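Local coordinates for protein hypoxanthine-guanine phosphoribosyltransferase (HGPRT) (Schistosoma mansoni, PDB 5IPF) that catalyses transfer of a phosphoribosyl group to hypoxanthine or guanine, giving the nucleotides IMP or GMP, a reaction of purine salvage, at residues Met63-Leu68 / Leu100-Asp105; Met71-Val76 / Arg112-Val117. One frame throughout, in Å; residues are numbered along the deposited sequence.

Overall arrangement
Both contacts use helix 61-81 and follow it along one side, where it meets helix 97-112 in contact 1 and the loop that follows that helix in contact 2. Their centres are about 13 Å apart. They touch through L103 of contact 1, whose CD1 lies 4.0 Å from CD1 of I75 of contact 2. Contact 1 is the more central, its centre about 9 Å from the centre of the chain, against about 19 Å for that of contact 2. Neither supplies a residue to the IMP pocket, but D102 of contact 1 is hydrogen-bonded to Y216, which lies in sequence between the pocket residues V213 and D219. Both also reach the third subunit of the tetramer.

Contact 1 (Met63-Leu68 / Leu100-Asp105)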
# COMPACT_ATOMS: atom_id res chain seq x y z
N MET A 63 -5.13 -6.77 -7.37
CA MET A 63 -6.51 -6.85 -7.84
C MET A 63 -7.44 -7.29 -6.72
O MET A 63 -8.57 -6.80 -6.61
CB MET A 63 -6.60 -7.81 -9.03
CG MET A 63 -7.97 -7.86 -9.67
SD MET A 63 -8.02 -8.94 -11.11
CE MET A 63 -9.79 -9.00 -11.40
N ILE A 64 -6.98 -8.21 -5.86
CA ILE A 64 -7.76 -8.61 -4.69
C ILE A 64 -8.05 -7.40 -3.83
O ILE A 64 -9.20 -7.15 -3.44
CB ILE A 64 -7.03 -9.70 -3.89
CG1 ILE A 64 -6.69 -10.90 -4.77
CG2 ILE A 64 -7.87 -10.12 -2.69
CD1 ILE A 64 -5.94 -11.99 -4.04
N LYS A 65 -7.01 -6.62 -3.50
CA LYS A 65 -7.21 -5.45 -2.65
C LYS A 65 -8.15 -4.43 -3.30
O LYS A 65 -9.05 -3.88 -2.64
CB LYS A 65 -5.86 -4.81 -2.30
CG LYS A 65 -4.95 -5.73 -1.51
CD LYS A 65 -3.65 -5.04 -1.11
CE LYS A 65 -2.78 -5.96 -0.26
NZ LYS A 65 -1.48 -5.32 0.11
N ASP A 66 -7.96 -4.18 -4.60
CA ASP A 66 -8.87 -3.31 -5.34
C ASP A 66 -10.32 -3.76 -5.19
O ASP A 66 -11.22 -2.94 -5.00
CB ASP A 66 -8.49 -3.28 -6.82
CG ASP A 66 -7.30 -2.38 -7.10
OD1 ASP A 66 -7.10 -1.41 -6.34
OD2 ASP A 66 -6.58 -2.64 -8.08
N ARG A 67 -10.57 -5.07 -5.28
CA ARG A 67 -11.91 -5.58 -5.05
C ARG A 67 -12.36 -5.32 -3.62
O ARG A 67 -13.51 -4.93 -3.37
CB ARG A 67 -11.96 -7.08 -5.36
CG ARG A 67 -13.29 -7.74 -5.03
CD ARG A 67 -14.29 -7.55 -6.16
NE ARG A 67 -15.61 -8.05 -5.80
CZ ARG A 67 -16.70 -7.30 -5.67
NH1 ARG A 67 -16.62 -5.99 -5.88
NH2 ARG A 67 -17.85 -7.85 -5.34
N LEU A 68 -11.45 -5.53 -2.65
CA LEU A 68 -11.82 -5.41 -1.25
C LEU A 68 -12.15 -3.98 -0.85
O LEU A 68 -12.79 -3.78 0.19
CB LEU A 68 -10.69 -5.94 -0.36
CG LEU A 68 -10.43 -7.44 -0.48
CD1 LEU A 68 -9.61 -7.94 0.70
CD2 LEU A 68 -11.73 -8.22 -0.61
N LEU A 100 -8.83 -11.61 5.71
CA LEU A 100 -9.31 -10.86 6.87
C LEU A 100 -8.48 -9.60 7.10
O LEU A 100 -9.03 -8.54 7.43
CB LEU A 100 -9.28 -11.73 8.12
CG LEU A 100 -9.49 -10.94 9.42
CD1 LEU A 100 -10.96 -10.56 9.59
CD2 LEU A 100 -8.96 -11.69 10.63
N ALA A 101 -7.16 -9.69 6.94
CA ALA A 101 -6.30 -8.54 7.20
C ALA A 101 -6.59 -7.41 6.21
O ALA A 101 -6.83 -6.26 6.61
CB ALA A 101 -4.83 -8.95 7.15
N ASP A 102 -6.58 -7.73 4.91
CA ASP A 102 -6.86 -6.70 3.92
C ASP A 102 -8.30 -6.21 4.01
O ASP A 102 -8.57 -5.01 3.80
CB ASP A 102 -6.56 -7.23 2.52
CG ASP A 102 -5.08 -7.55 2.33
OD1 ASP A 102 -4.24 -6.83 2.90
OD2 ASP A 102 -4.77 -8.52 1.61
N LEU A 103 -9.24 -7.10 4.33
CA LEU A 103 -10.63 -6.68 4.49
C LEU A 103 -10.79 -5.71 5.65
O LEU A 103 -11.51 -4.71 5.53
CB LEU A 103 -11.53 -7.90 4.69
CG LEU A 103 -13.00 -7.57 4.99
CD1 LEU A 103 -13.67 -6.95 3.77
CD2 LEU A 103 -13.76 -8.81 5.45
N VAL A 104 -10.14 -5.99 6.78
CA VAL A 104 -10.20 -5.09 7.93
C VAL A 104 -9.54 -3.76 7.59
O VAL A 104 -10.01 -2.69 8.01
CB VAL A 104 -9.57 -5.76 9.16
CG1 VAL A 104 -9.21 -4.72 10.22
CG2 VAL A 104 -10.51 -6.80 9.74
N ASP A 105 -8.45 -3.81 6.82
CA ASP A 105 -7.82 -2.58 6.33
C ASP A 105 -8.83 -1.72 5.57
O ASP A 105 -9.03 -0.54 5.88
CB ASP A 105 -6.64 -2.94 5.43
CG ASP A 105 -5.48 -1.96 5.55
OD1 ASP A 105 -5.51 -0.90 4.88
OD2 ASP A 105 -4.53 -2.25 6.30
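L68 does the apolar work here. With CG beside the backbone N and CD1 extended away from CA (chi2 -163°), it lays that methyl on the neighbouring helix, 3.6 Å from CB of D102 and 4.4 Å from CB of L103. It therefore meets the root of the aspartate, not its carboxylate. The D102 carboxylate itself, with CG beside its own backbone N (chi1 -64°), is turned toward K65. One turn before L68, K65 runs its extended chain across the D102 side chain. Its CE comes 3.6 Å from OD1 of D102 and 3.7 Å from OD2, so a methylene lies against the carboxylate while the ammonium carries on past, NZ standing 4.2 Å from OD1. This is a loose pairing, not a salt bridge. The firmer polar partner of D102 is Y216, whose hydroxyl is hydrogen-bonded to OD2. The helix segments pass 9.6 Å apart, 43° from each other in direction, and L103 continues the seam onto S72 and I75 of the first helix and also packs on L89 of the central sheet. The buried leucine and the Y216 bond probably hold D102 in place, and the lysine probably adds only weak electrostatic attraction.

Contact 2 (Met71-Val76 / Arg112-Val117); sequences MSMNIV and RARGIV
R114 reaches helix 61-81 with CG beside its own backbone N and a chain bent at chi3 (-132°), which brings the guanidinium over the turn holding M73 and V76. V76 answers with CG1 anti to its backbone N (chi1 164°), a setting that sends this methyl outward to the loop. I116 comes in with an extended end, chi2 171°, and delivers CD1 to the same methyl.

The guanidinium is the centre of the contact. V76 CG1 sits over one face, towards the rim, 4.2 Å from CZ and 4.1 Å from NH2 of R114. The helix backbone of M73 lies at the edge instead: NH2 of R114 is 3.5 Å from M73 O and 3.6 Å from M73 CA. That carbonyl is near the guanidinium plane, yet it does not form a hydrogen bond; the attraction is at most electrostatic. M73 CB also touches NH2, at 3.8 Å, before the rest of its extended chain moves on. On the same side of the guanidinium as V76 CG1, I116 CD1 packs against that methyl at 4.2 Å, so one valine methyl serves both a charged and an apolar neighbour. G115, with a left-handed backbone, turns the loop between these two side chains.

The loop links helix 97-112 to strand 120-125, in the beta-alpha-beta crossover that starts from strand 87-92. R114 NH2 makes a weak hydrogen bond to OG1 of T110 on that helix, and M73 and V76 pack on the same threonine; V76 also touches L107 and V111. R114 also packs on D77 and I116 on E80, both further along helix 61-81. M73 also meets A113 of the fourth subunit and C45 of the second, while M71 and I75, on another flank, pack on F203 of strand 203-208.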
# COMPACT_ATOMS: atom_id res chain seq x y z
N MET A 71 -15.85 -4.03 -1.77
CA MET A 71 -16.48 -4.93 -0.80
C MET A 71 -16.62 -4.26 0.56
O MET A 71 -17.68 -4.33 1.19
CB MET A 71 -15.67 -6.22 -0.68
CG MET A 71 -15.88 -7.20 -1.82
SD MET A 71 -15.26 -8.83 -1.40
CE MET A 71 -16.21 -9.19 0.08
N SER A 72 -15.56 -3.59 1.02
CA SER A 72 -15.62 -2.88 2.30
C SER A 72 -16.74 -1.85 2.29
O SER A 72 -17.49 -1.73 3.27
CB SER A 72 -14.28 -2.22 2.60
OG SER A 72 -13.26 -3.18 2.78
N MET A 73 -16.88 -1.10 1.19
CA MET A 73 -17.95 -0.12 1.12
C MET A 73 -19.32 -0.79 1.23
O MET A 73 -20.17 -0.35 2.01
CB MET A 73 -17.83 0.68 -0.18
CG MET A 73 -16.54 1.47 -0.28
SD MET A 73 -16.38 2.42 -1.80
CE MET A 73 -14.85 3.30 -1.46
N ASN A 74 -19.54 -1.87 0.47
CA ASN A 74 -20.83 -2.56 0.50
C ASN A 74 -21.16 -3.07 1.90
O ASN A 74 -22.28 -2.88 2.39
CB ASN A 74 -20.81 -3.72 -0.50
CG ASN A 74 -20.68 -3.26 -1.93
OD1 ASN A 74 -21.10 -2.12 -2.24
ND2 ASN A 74 -20.17 -4.04 -2.76
N ILE A 75 -20.20 -3.72 2.55
CA ILE A 75 -20.44 -4.25 3.89
C ILE A 75 -20.76 -3.11 4.86
O ILE A 75 -21.70 -3.19 5.66
CB ILE A 75 -19.23 -5.07 4.36
CG1 ILE A 75 -18.98 -6.24 3.41
CG2 ILE A 75 -19.45 -5.58 5.77
CD1 ILE A 75 -17.72 -7.03 3.74
N VAL A 76 -19.99 -2.02 4.78
CA VAL A 76 -20.16 -0.93 5.74
C VAL A 76 -21.55 -0.31 5.60
O VAL A 76 -22.28 -0.17 6.58
CB VAL A 76 -19.05 0.12 5.58
CG1 VAL A 76 -19.45 1.42 6.27
CG2 VAL A 76 -17.76 -0.40 6.17
N ARG A 112 -13.28 5.26 8.31
CA ARG A 112 -12.53 6.44 8.72
C ARG A 112 -12.84 7.63 7.83
O ARG A 112 -12.88 8.77 8.31
CB ARG A 112 -11.04 6.12 8.71
CG ARG A 112 -10.27 6.56 9.93
CD ARG A 112 -8.96 5.81 10.00
NE ARG A 112 -8.36 5.68 8.68
CZ ARG A 112 -7.72 4.59 8.26
NH1 ARG A 112 -7.61 3.53 9.06
NH2 ARG A 112 -7.20 4.55 7.04
N ALA A 113 -13.05 7.39 6.54
CA ALA A 113 -13.28 8.47 5.58
C ALA A 113 -14.72 8.94 5.53
O ALA A 113 -15.04 9.83 4.73
CB ALA A 113 -12.83 8.03 4.18
N ARG A 114 -15.61 8.39 6.36
CA ARG A 114 -17.01 8.78 6.34
C ARG A 114 -17.52 9.33 7.66
O ARG A 114 -18.71 9.66 7.75
CB ARG A 114 -17.89 7.59 5.94
CG ARG A 114 -17.69 7.08 4.52
CD ARG A 114 -18.91 6.32 4.02
NE ARG A 114 -18.56 5.05 3.40
CZ ARG A 114 -19.44 4.10 3.10
NH1 ARG A 114 -20.73 4.29 3.37
NH2 ARG A 114 -19.04 2.97 2.54
N GLY A 115 -16.68 9.42 8.69
CA GLY A 115 -17.17 9.78 10.00
C GLY A 115 -18.12 8.78 10.63
O GLY A 115 -18.68 9.07 11.69
N ILE A 116 -18.33 7.62 10.02
CA ILE A 116 -19.27 6.63 10.56
C ILE A 116 -18.69 5.97 11.80
O ILE A 116 -17.48 5.69 11.87
CB ILE A 116 -19.62 5.59 9.48
CG1 ILE A 116 -20.38 6.27 8.33
CG2 ILE A 116 -20.41 4.40 10.06
CD1 ILE A 116 -20.59 5.38 7.13
N VAL A 117 -19.53 5.72 12.79
CA VAL A 117 -19.15 4.92 13.95
C VAL A 117 -19.77 3.54 13.78
O VAL A 117 -20.99 3.36 13.93
CB VAL A 117 -19.58 5.57 15.28
CG1 VAL A 117 -19.04 4.76 16.46
CG2 VAL A 117 -19.08 7.00 15.36